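Local coordinates for hypothetical protein, IPT/TIG domain protein (Bacteroides ovatus, PDB 4HW6) that is of unknown function but, as a two-domain protein pairing an IPT/TIG domain with a six-bladed beta-propeller, may act as an auxiliary nutrient-binding, possibly carbohydrate-binding, protein, at residues 286-297 / 334-342; 358-367 / 400-408. All blocks are in the same frame, centred on the assembly; numbering follows the deposited sequence.

Contact 1: 286-297 / 334-342. With EDO (1,2-ethanediol), chain F.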
loop_
_atom_site.group_PDB
_atom_site.type_symbol
_atom_site.label_atom_id
_atom_site.label_comp_id
_atom_site.label_asym_id
_atom_site.label_seq_id
_atom_site.Cartn_x
_atom_site.Cartn_y
_atom_site.Cartn_z
ATOM N N TRP A 286 14.605 -14.464 -5.612
ATOM C CA TRP A 286 13.497 -15.383 -5.702
ATOM C C TRP A 286 12.201 -14.613 -5.891
ATOM O O TRP A 286 12.181 -13.402 -5.737
ATOM C CB TRP A 286 13.418 -16.270 -4.465
ATOM C CG TRP A 286 13.384 -15.567 -3.138
ATOM C CD1 TRP A 286 14.444 -15.310 -2.338
ATOM C CD2 TRP A 286 12.220 -15.076 -2.441
ATOM N NE1 TRP A 286 14.034 -14.671 -1.181
ATOM C CE2 TRP A 286 12.674 -14.535 -1.210
ATOM C CE3 TRP A 286 10.854 -15.085 -2.709
ATOM C CZ2 TRP A 286 11.810 -13.984 -0.261
ATOM C CZ3 TRP A 286 9.967 -14.516 -1.734
ATOM C CH2 TRP A 286 10.477 -13.973 -0.539
ATOM N N ALA A 287 11.152 -15.328 -6.277
ATOM C CA ALA A 287 9.805 -14.753 -6.434
ATOM C C ALA A 287 8.803 -15.591 -5.667
ATOM O O ALA A 287 8.989 -16.777 -5.512
ATOM C CB ALA A 287 9.404 -14.714 -7.907
ATOM N N TYR A 288 7.711 -14.981 -5.246
ATOM C CA TYR A 288 6.523 -15.724 -4.886
ATOM C C TYR A 288 5.643 -15.963 -6.100
ATOM O O TYR A 288 5.495 -15.098 -6.976
ATOM C CB TYR A 288 5.706 -15.007 -3.817
ATOM C CG TYR A 288 6.242 -15.109 -2.403
ATOM C CD1 TYR A 288 6.714 -16.301 -1.881
ATOM C CD2 TYR A 288 6.259 -14.003 -1.584
ATOM C CE1 TYR A 288 7.208 -16.376 -0.567
ATOM C CE2 TYR A 288 6.744 -14.059 -0.284
ATOM C CZ TYR A 288 7.216 -15.240 0.221
ATOM O OH TYR A 288 7.720 -15.312 1.495
ATOM N N ILE A 289 5.051 -17.143 -6.129
ATOM C CA ILE A 289 3.993 -17.490 -7.031
ATOM C C ILE A 289 2.714 -17.677 -6.220
ATOM O O ILE A 289 2.578 -18.654 -5.437
ATOM C CB ILE A 289 4.275 -18.805 -7.786
ATOM C CG1 ILE A 289 5.693 -18.842 -8.372
ATOM C CG2 ILE A 289 3.219 -19.017 -8.877
ATOM C CD1 ILE A 289 6.115 -20.240 -8.787
ATOM N N ILE A 290 1.803 -16.716 -6.356
ATOM C CA ILE A 290 0.516 -16.783 -5.706
ATOM C C ILE A 290 -0.431 -17.626 -6.546
ATOM O O ILE A 290 -0.663 -17.298 -7.713
ATOM C CB ILE A 290 -0.079 -15.400 -5.459
ATOM C CG1 ILE A 290 0.918 -14.501 -4.690
ATOM C CG2 ILE A 290 -1.380 -15.543 -4.671
ATOM C CD1 ILE A 290 0.435 -13.071 -4.519
ATOM N N TYR A 291 -0.917 -18.735 -5.980
ATOM C CA TYR A 291 -1.869 -19.605 -6.658
ATOM C C TYR A 291 -3.238 -19.031 -6.327
ATOM O O TYR A 291 -3.867 -19.383 -5.331
ATOM C CB TYR A 291 -1.764 -21.058 -6.177
ATOM C CG TYR A 291 -0.626 -21.894 -6.696
ATOM C CD1 TYR A 291 0.649 -21.372 -6.921
ATOM C CD2 TYR A 291 -0.823 -23.253 -6.950
ATOM C CE1 TYR A 291 1.682 -22.169 -7.411
ATOM C CE2 TYR A 291 0.205 -24.062 -7.415
ATOM C CZ TYR A 291 1.466 -23.524 -7.627
ATOM O OH TYR A 291 2.482 -24.345 -8.109
ATOM N N ASN A 292 -3.693 -18.082 -7.146
ATOM C CA ASN A 292 -4.910 -17.349 -6.831
ATOM C C ASN A 292 -6.139 -18.226 -6.672
ATOM O O ASN A 292 -6.981 -17.957 -5.838
ATOM C CB ASN A 292 -5.220 -16.274 -7.901
ATOM C CG ASN A 292 -4.031 -15.408 -8.260
ATOM O OD1 ASN A 292 -3.681 -15.303 -9.429
ATOM N ND2 ASN A 292 -3.409 -14.763 -7.264
ATOM N N GLY A 293 -6.244 -19.264 -7.498
ATOM C CA GLY A 293 -7.353 -20.176 -7.462
ATOM C C GLY A 293 -7.177 -21.400 -6.587
ATOM O O GLY A 293 -8.155 -22.113 -6.374
ATOM N N LYS A 294 -5.963 -21.656 -6.098
ATOM C CA LYS A 294 -5.692 -22.853 -5.284
ATOM C C LYS A 294 -5.274 -22.561 -3.847
ATOM O O LYS A 294 -5.003 -23.487 -3.069
ATOM C CB LYS A 294 -4.623 -23.738 -5.938
ATOM C CG LYS A 294 -4.878 -24.068 -7.384
ATOM C CD LYS A 294 -6.166 -24.803 -7.616
ATOM C CE LYS A 294 -6.223 -25.235 -9.074
ATOM N NZ LYS A 294 -7.460 -25.998 -9.358
ATOM N N HIS A 295 -5.262 -21.288 -3.471
ATOM C CA HIS A 295 -5.255 -20.898 -2.055
ATOM C C HIS A 295 -3.916 -21.180 -1.386
ATOM O O HIS A 295 -3.858 -21.550 -0.228
ATOM C CB HIS A 295 -6.408 -21.578 -1.327
ATOM C CG HIS A 295 -7.678 -21.527 -2.096
ATOM N ND1 HIS A 295 -8.283 -20.338 -2.417
ATOM C CD2 HIS A 295 -8.431 -22.504 -2.647
ATOM C CE1 HIS A 295 -9.359 -20.582 -3.151
ATOM N NE2 HIS A 295 -9.483 -21.894 -3.289
ATOM N N CYS A 296 -2.840 -20.920 -2.102
ATOM C CA CYS A 296 -1.506 -21.151 -1.550
ATOM C C CYS A 296 -0.505 -20.270 -2.258
ATOM O O CYS A 296 -0.808 -19.666 -3.303
ATOM C CB CYS A 296 -1.145 -22.626 -1.590
ATOM S SG CYS A 296 -1.223 -23.339 -3.223
ATOM N N ILE A 297 0.653 -20.109 -1.624
ATOM C CA ILE A 297 1.740 -19.327 -2.167
ATOM C C ILE A 297 2.990 -20.217 -2.209
ATOM O O ILE A 297 3.328 -20.883 -1.223
ATOM C CB ILE A 297 2.023 -18.055 -1.325
ATOM C CG1 ILE A 297 0.800 -17.131 -1.282
ATOM C CG2 ILE A 297 3.259 -17.321 -1.882
ATOM C CD1 ILE A 297 0.939 -15.934 -0.338
ATOM N N LEU A 334 -5.419 -20.023 3.228
ATOM C CA LEU A 334 -5.715 -18.820 2.475
ATOM C C LEU A 334 -7.007 -19.034 1.717
ATOM O O LEU A 334 -7.467 -20.178 1.580
ATOM C CB LEU A 334 -4.599 -18.507 1.483
ATOM C CG LEU A 334 -3.166 -18.472 2.015
ATOM C CD1 LEU A 334 -2.214 -17.985 0.935
ATOM C CD2 LEU A 334 -2.984 -17.671 3.283
ATOM N N TRP A 335 -7.586 -17.940 1.242
ATOM C CA TRP A 335 -8.824 -18.014 0.487
ATOM C C TRP A 335 -8.843 -16.947 -0.604
ATOM O O TRP A 335 -9.189 -15.782 -0.384
ATOM C CB TRP A 335 -10.053 -17.924 1.406
ATOM C CG TRP A 335 -11.316 -18.493 0.753
ATOM C CD1 TRP A 335 -11.463 -18.899 -0.526
ATOM C CD2 TRP A 335 -12.595 -18.646 1.365
ATOM N NE1 TRP A 335 -12.738 -19.356 -0.748
ATOM C CE2 TRP A 335 -13.461 -19.186 0.392
ATOM C CE3 TRP A 335 -13.101 -18.348 2.632
ATOM C CZ2 TRP A 335 -14.808 -19.451 0.649
ATOM C CZ3 TRP A 335 -14.435 -18.627 2.892
ATOM C CH2 TRP A 335 -15.269 -19.168 1.902
ATOM N N GLY A 336 -8.452 -17.372 -1.798
ATOM C CA GLY A 336 -8.343 -16.477 -2.940
ATOM C C GLY A 336 -7.305 -15.399 -2.827
ATOM O O GLY A 336 -7.599 -14.225 -3.071
ATOM N N PRO A 337 -6.055 -15.783 -2.511
ATOM C CA PRO A 337 -5.005 -14.778 -2.447
ATOM C C PRO A 337 -4.812 -14.192 -3.840
ATOM O O PRO A 337 -4.705 -14.934 -4.816
ATOM C CB PRO A 337 -3.782 -15.576 -2.023
ATOM C CG PRO A 337 -4.036 -16.974 -2.504
ATOM C CD PRO A 337 -5.534 -17.132 -2.307
ATOM N N ASN A 338 -4.813 -12.875 -3.938
ATOM C CA ASN A 338 -4.747 -12.192 -5.206
ATOM C C ASN A 338 -3.432 -11.428 -5.345
ATOM O O ASN A 338 -2.402 -12.095 -5.490
ATOM C CB ASN A 338 -6.024 -11.395 -5.493
ATOM C CG ASN A 338 -7.003 -12.206 -6.345
ATOM O OD1 ASN A 338 -7.053 -12.027 -7.562
ATOM N ND2 ASN A 338 -7.721 -13.160 -5.722
ATOM N N GLN A 339 -3.412 -10.098 -5.303
ATOM C CA GLN A 339 -2.152 -9.399 -5.446
ATOM C C GLN A 339 -1.407 -9.341 -4.117
ATOM O O GLN A 339 -2.022 -9.301 -3.046
ATOM C CB GLN A 339 -2.366 -7.981 -5.977
ATOM C CG GLN A 339 -1.077 -7.289 -6.323
ATOM C CD GLN A 339 -1.264 -5.998 -7.110
ATOM O OE1 GLN A 339 -2.328 -5.380 -7.072
ATOM N NE2 GLN A 339 -0.204 -5.579 -7.826
ATOM N N GLY A 340 -0.090 -9.433 -4.196
ATOM C CA GLY A 340 0.768 -9.121 -3.079
ATOM C C GLY A 340 1.943 -8.245 -3.421
ATOM O O GLY A 340 2.375 -8.191 -4.561
ATOM N N ILE A 341 2.494 -7.597 -2.395
ATOM C CA ILE A 341 3.645 -6.722 -2.547
ATOM C C ILE A 341 4.596 -6.871 -1.375
ATOM O O ILE A 341 4.199 -7.216 -0.269
ATOM C CB ILE A 341 3.232 -5.241 -2.637
ATOM C CG1 ILE A 341 2.369 -4.842 -1.409
ATOM C CG2 ILE A 341 2.489 -4.988 -3.946
ATOM C CD1 ILE A 341 2.169 -3.349 -1.291
ATOM N N PHE A 342 5.865 -6.579 -1.628
ATOM C CA PHE A 342 6.869 -6.560 -0.594
ATOM C C PHE A 342 7.000 -5.184 0.037
ATOM O O PHE A 342 7.088 -4.180 -0.668
ATOM C CB PHE A 342 8.193 -7.004 -1.176
ATOM C CG PHE A 342 8.227 -8.472 -1.526
ATOM C CD1 PHE A 342 8.498 -9.413 -0.553
ATOM C CD2 PHE A 342 8.007 -8.906 -2.818
ATOM C CE1 PHE A 342 8.530 -10.779 -0.852
ATOM C CE2 PHE A 342 8.031 -10.255 -3.120
ATOM C CZ PHE A 342 8.326 -11.196 -2.143
HETATM C C1 EDO F . 15.773 -12.841 1.270
HETATM O O1 EDO F . 15.553 -14.246 1.083
HETATM C C2 EDO F . 16.344 -12.223 -0.001
HETATM O O2 EDO F . 17.482 -12.971 -0.454
HETATM O O HOH W 1 -8.937 -15.740 -6.726
HETATM O O HOH W 2 -5.041 -22.645 1.988
#
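With chi1 near -48°, Asn-292 keeps CG beside its own backbone N, which carries the amide to Pro-337: ND2 lies 2.8 Å from Pro-337 O in a nearly straight hydrogen bond, with the acceptor in the amide plane. His-295 has a similar first torsion, -44°, and its ND1 accepts the backbone N-H of Gly-336 in the ring plane, ND1 to N 3.0 Å. Trp-335 turns the edge carrying CD1 toward the face of that imidazole, in an offset edge-to-face pair. Beside these polar grips, the Pro-337 ring slides past Ile-290, CB to CG2 3.6 Å. Water 1 bridges Asn-292 O and Asn-338 ND2, whose amide also bonds Gly-336 O. At the far end CZ of Phe-342 meets Tyr-288 CD2 at 3.5 Å and Trp-286 CZ3 at 3.7 Å; the Tyr-288 and Phe-342 planes are nearly parallel but barely overlap, while Trp-286 CZ3 sits over the Tyr-288 face. This is blade-to-blade packing in the propeller. Strand 286-291 runs between strands 276-280 and 296-301 of one blade, and strand 337-344 edges the next, where its neighbour 355-361 brings Phe-357 against Ile-290, Tyr-288 and Phe-342.

Contact 2: 358-367 / 400-408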
loop_
_atom_site.group_PDB
_atom_site.type_symbol
_atom_site.label_atom_id
_atom_site.label_comp_id
_atom_site.label_asym_id
_atom_site.label_seq_id
_atom_site.Cartn_x
_atom_site.Cartn_y
_atom_site.Cartn_z
ATOM N N TYR A 358 2.768 -8.365 1.942
ATOM C CA TYR A 358 1.351 -8.057 2.191
ATOM C C TYR A 358 0.538 -8.437 0.990
ATOM O O TYR A 358 0.876 -8.077 -0.138
ATOM C CB TYR A 358 1.150 -6.561 2.464
ATOM C CG TYR A 358 1.668 -6.120 3.802
ATOM C CD1 TYR A 358 3.039 -5.972 4.053
ATOM C CD2 TYR A 358 0.781 -5.794 4.818
ATOM C CE1 TYR A 358 3.493 -5.558 5.290
ATOM C CE2 TYR A 358 1.220 -5.419 6.066
ATOM C CZ TYR A 358 2.560 -5.287 6.293
ATOM O OH TYR A 358 2.920 -4.885 7.531
ATOM N N PHE A 359 -0.543 -9.171 1.210
ATOM C CA PHE A 359 -1.390 -9.578 0.129
ATOM C C PHE A 359 -2.860 -9.514 0.447
ATOM O O PHE A 359 -3.286 -9.618 1.613
ATOM C CB PHE A 359 -1.016 -10.987 -0.386
ATOM C CG PHE A 359 -1.217 -12.097 0.614
ATOM C CD1 PHE A 359 -0.278 -12.371 1.594
ATOM C CD2 PHE A 359 -2.352 -12.892 0.566
ATOM C CE1 PHE A 359 -0.482 -13.395 2.517
ATOM C CE2 PHE A 359 -2.547 -13.922 1.473
ATOM C CZ PHE A 359 -1.618 -14.174 2.448
ATOM N N CYS A 360 -3.649 -9.335 -0.620
ATOM C CA CYS A 360 -5.094 -9.352 -0.491
ATOM C C CYS A 360 -5.608 -10.789 -0.612
ATOM O O CYS A 360 -5.284 -11.489 -1.562
ATOM C CB CYS A 360 -5.710 -8.493 -1.578
ATOM S SG CYS A 360 -5.416 -6.748 -1.236
ATOM N N ASP A 361 -6.368 -11.220 0.384
ATOM C CA ASP A 361 -6.942 -12.559 0.420
ATOM C C ASP A 361 -8.407 -12.294 0.095
ATOM O O ASP A 361 -9.199 -11.975 0.965
ATOM C CB ASP A 361 -6.715 -13.166 1.803
ATOM C CG ASP A 361 -6.657 -14.702 1.805
ATOM O OD1 ASP A 361 -6.076 -15.313 0.871
ATOM O OD2 ASP A 361 -7.163 -15.293 2.788
ATOM N N ARG A 362 -8.735 -12.371 -1.191
ATOM C CA ARG A 362 -9.978 -11.858 -1.704
ATOM C C ARG A 362 -11.203 -12.480 -1.061
ATOM O O ARG A 362 -12.172 -11.771 -0.707
ATOM C CB ARG A 362 -10.004 -12.037 -3.224
ATOM C CG ARG A 362 -11.262 -11.545 -3.909
ATOM C CD ARG A 362 -11.165 -11.765 -5.403
ATOM N NE ARG A 362 -12.464 -11.633 -6.078
ATOM C CZ ARG A 362 -12.843 -10.640 -6.896
ATOM N NH1 ARG A 362 -12.083 -9.578 -7.158
ATOM N NH2 ARG A 362 -14.046 -10.707 -7.465
ATOM N N ASP A 363 -11.176 -13.783 -0.872
ATOM C CA ASP A 363 -12.372 -14.492 -0.420
ATOM C C ASP A 363 -12.496 -14.697 1.078
ATOM O O ASP A 363 -13.563 -15.070 1.545
ATOM C CB ASP A 363 -12.542 -15.791 -1.217
ATOM C CG ASP A 363 -12.711 -15.524 -2.708
ATOM O OD1 ASP A 363 -13.529 -14.682 -3.082
ATOM O OD2 ASP A 363 -11.985 -16.109 -3.517
ATOM N N SER A 364 -11.443 -14.374 1.841
ATOM C CA SER A 364 -11.572 -14.180 3.278
ATOM C C SER A 364 -11.800 -12.711 3.635
ATOM O O SER A 364 -12.045 -12.391 4.805
ATOM C CB SER A 364 -10.352 -14.703 4.038
ATOM O OG SER A 364 -9.228 -13.889 3.795
ATOM N N HIS A 365 -11.724 -11.841 2.620
ATOM C CA HIS A 365 -11.968 -10.393 2.729
ATOM C C HIS A 365 -10.970 -9.698 3.650
ATOM O O HIS A 365 -11.326 -8.784 4.424
ATOM C CB HIS A 365 -13.412 -10.106 3.129
ATOM C CG HIS A 365 -14.410 -10.842 2.287
ATOM N ND1 HIS A 365 -14.825 -10.376 1.054
ATOM C CD2 HIS A 365 -15.090 -11.992 2.510
ATOM C CE1 HIS A 365 -15.704 -11.221 0.550
ATOM N NE2 HIS A 365 -15.855 -12.232 1.392
ATOM N N THR A 366 -9.702 -10.088 3.527
ATOM C CA THR A 366 -8.654 -9.549 4.368
ATOM C C THR A 366 -7.422 -9.113 3.584
ATOM O O THR A 366 -7.182 -9.528 2.430
ATOM C CB THR A 366 -8.217 -10.583 5.433
ATOM O OG1 THR A 366 -7.800 -11.796 4.781
ATOM C CG2 THR A 366 -9.353 -10.890 6.400
ATOM N N VAL A 367 -6.639 -8.270 4.232
ATOM C CA VAL A 367 -5.257 -8.045 3.881
ATOM C C VAL A 367 -4.437 -8.849 4.897
ATOM O O VAL A 367 -4.664 -8.746 6.114
ATOM C CB VAL A 367 -4.882 -6.551 3.930
ATOM C CG1 VAL A 367 -3.394 -6.363 3.605
ATOM C CG2 VAL A 367 -5.753 -5.733 2.946
ATOM N N LEU A 400 -14.122 -3.608 7.435
ATOM C CA LEU A 400 -14.655 -4.634 6.541
ATOM C C LEU A 400 -14.389 -4.255 5.096
ATOM O O LEU A 400 -14.555 -3.085 4.693
ATOM C CB LEU A 400 -16.163 -4.831 6.746
ATOM C CG LEU A 400 -16.542 -5.557 8.028
ATOM C CD1 LEU A 400 -18.035 -5.399 8.336
ATOM C CD2 LEU A 400 -16.134 -7.043 7.974
ATOM N N PHE A 401 -13.984 -5.261 4.333
ATOM C CA PHE A 401 -13.776 -5.163 2.910
ATOM C C PHE A 401 -14.749 -6.116 2.227
ATOM O O PHE A 401 -15.370 -6.965 2.862
ATOM C CB PHE A 401 -12.390 -5.649 2.519
ATOM C CG PHE A 401 -11.248 -4.852 3.127
ATOM C CD1 PHE A 401 -10.870 -3.637 2.585
ATOM C CD2 PHE A 401 -10.537 -5.354 4.201
ATOM C CE1 PHE A 401 -9.805 -2.914 3.125
ATOM C CE2 PHE A 401 -9.475 -4.642 4.737
ATOM C CZ PHE A 401 -9.114 -3.420 4.196
ATOM N N ASN A 402 -14.796 -6.033 0.911
ATOM C CA ASN A 402 -15.620 -6.974 0.120
ATOM C C ASN A 402 -14.870 -7.277 -1.157
ATOM O O ASN A 402 -14.910 -6.491 -2.120
ATOM C CB ASN A 402 -17.009 -6.389 -0.186
ATOM C CG ASN A 402 -17.970 -7.415 -0.744
ATOM O OD1 ASN A 402 -17.561 -8.537 -1.092
ATOM N ND2 ASN A 402 -19.270 -7.055 -0.799
ATOM N N HIS A 403 -14.180 -8.408 -1.136
ATOM C CA HIS A 403 -13.290 -8.847 -2.216
ATOM C C HIS A 403 -12.120 -7.893 -2.450
ATOM O O HIS A 403 -11.893 -7.384 -3.555
ATOM C CB HIS A 403 -14.095 -9.137 -3.481
ATOM C CG HIS A 403 -14.977 -10.323 -3.344
ATOM N ND1 HIS A 403 -16.218 -10.400 -3.932
ATOM C CD2 HIS A 403 -14.797 -11.499 -2.693
ATOM C CE1 HIS A 403 -16.769 -11.570 -3.637
ATOM N NE2 HIS A 403 -15.921 -12.262 -2.900
ATOM N N PRO A 404 -11.335 -7.655 -1.390
ATOM C CA PRO A 404 -10.118 -6.914 -1.616
ATOM C C PRO A 404 -9.206 -7.717 -2.523
ATOM O O PRO A 404 -8.997 -8.900 -2.265
ATOM C CB PRO A 404 -9.522 -6.790 -0.213
ATOM C CG PRO A 404 -10.058 -7.935 0.556
ATOM C CD PRO A 404 -11.387 -8.273 -0.057
ATOM N N THR A 405 -8.634 -7.093 -3.548
ATOM C CA THR A 405 -7.968 -7.822 -4.608
ATOM C C THR A 405 -6.580 -7.300 -4.959
ATOM O O THR A 405 -5.635 -8.066 -5.075
ATOM C CB THR A 405 -8.862 -7.819 -5.863
ATOM O OG1 THR A 405 -10.127 -8.409 -5.523
ATOM C CG2 THR A 405 -8.243 -8.600 -7.005
ATOM N N SER A 406 -6.460 -5.997 -5.115
ATOM C CA SER A 406 -5.240 -5.359 -5.493
ATOM C C SER A 406 -4.666 -4.554 -4.328
ATOM O O SER A 406 -5.392 -4.147 -3.394
ATOM C CB SER A 406 -5.501 -4.478 -6.730
ATOM O OG SER A 406 -6.486 -3.493 -6.454
ATOM N N ILE A 407 -3.356 -4.347 -4.358
ATOM C CA ILE A 407 -2.659 -3.681 -3.289
ATOM C C ILE A 407 -1.432 -2.935 -3.824
ATOM O O ILE A 407 -0.720 -3.401 -4.717
ATOM C CB ILE A 407 -2.307 -4.665 -2.141
ATOM C CG1 ILE A 407 -1.693 -3.942 -0.940
ATOM C CG2 ILE A 407 -1.402 -5.805 -2.658
ATOM C CD1 ILE A 407 -1.583 -4.820 0.309
ATOM N N ALA A 408 -1.186 -1.768 -3.247
ATOM C CA ALA A 408 0.029 -0.996 -3.502
ATOM C C ALA A 408 0.467 -0.300 -2.216
ATOM O O ALA A 408 -0.367 -0.014 -1.341
ATOM C CB ALA A 408 -0.205 0.014 -4.623
HETATM O O HOH W 3 -13.473 -7.806 5.775
#
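Pro-404 is wedged against the turn at His-365, its CD 3.5 Å from His-365 CA, in the tight half of the contact. Cys-360 SG rests against Ile-407 CB at 3.9 Å, while CD1 of Ile-407 bridges Tyr-358 CB and Val-367 CG1. The edge of Phe-401 meets His-365 O, and water 3 joins that oxygen to Phe-401 N. Opposite Asp-361 the strand takes in one extra residue, His-365 beside Thr-366, a G1 beta bulge, and ND1 of His-365 accepts the N-H of His-403 in its ring plane, N to ND1 3.0 Å. Pro-404 O is buried without a conventional partner; Arg-362 CA approaches it at 3.2 Å in a CA-H...O contact.

The other half, more open to solvent, is polar. Arg-362 holds CG opposite its backbone N (chi1 180°), and the extended chain carries the guanidinium alongside His-403, stacked near-parallel with the imidazole (planes 6° apart) but shifted so that His-403 CB lies over its centre. NH1 gives a bent hydrogen bond of 2.8 Å to Thr-405 OG1, which donates to His-403 O. Cut back to an alanine, Arg-362 would no longer stack on His-403, and Thr-405 OG1 would probably lose the NH1 donor.

Asp-422 takes a hydrogen bond from His-403 ND1, which probably sets the rotation of the ring, while Asp-363 OD1 stands 3.4 Å from His-403 NE2. The Asp-422 carboxylate would probably favour a protonated imidazole and the stacked arginine disfavour it, leaving the net state open: a polar cluster of Arg-362, His-403, Asp-363 and Thr-405 over an apolar base.

Overall arrangement
Contacts 1 and 2 are successive blade junctions of the propeller, their centres about 11 Å apart, sharing the sheet of strands 337-344 and 355-361. Probable backbone hydrogen bonds tie them together, Asn-338 N to Cys-360 O and Ile-341 N to Tyr-358 O, each 2.8 Å. Gln-339 reaches further: OE1 accepts from Ile-407 N of contact 2 and NE2 bonds Met-144 O. Both repeat one design: a histidine ND1 takes the N-H just ahead of a proline that opens the edge strand of the next blade (337-344, 404-410). No active site is established; one 1,2-ethanediol, probably from the crystallisation liquor, is hydrogen-bonded to Trp-286, and another lies about 4 Å from the Trp-335 side chain.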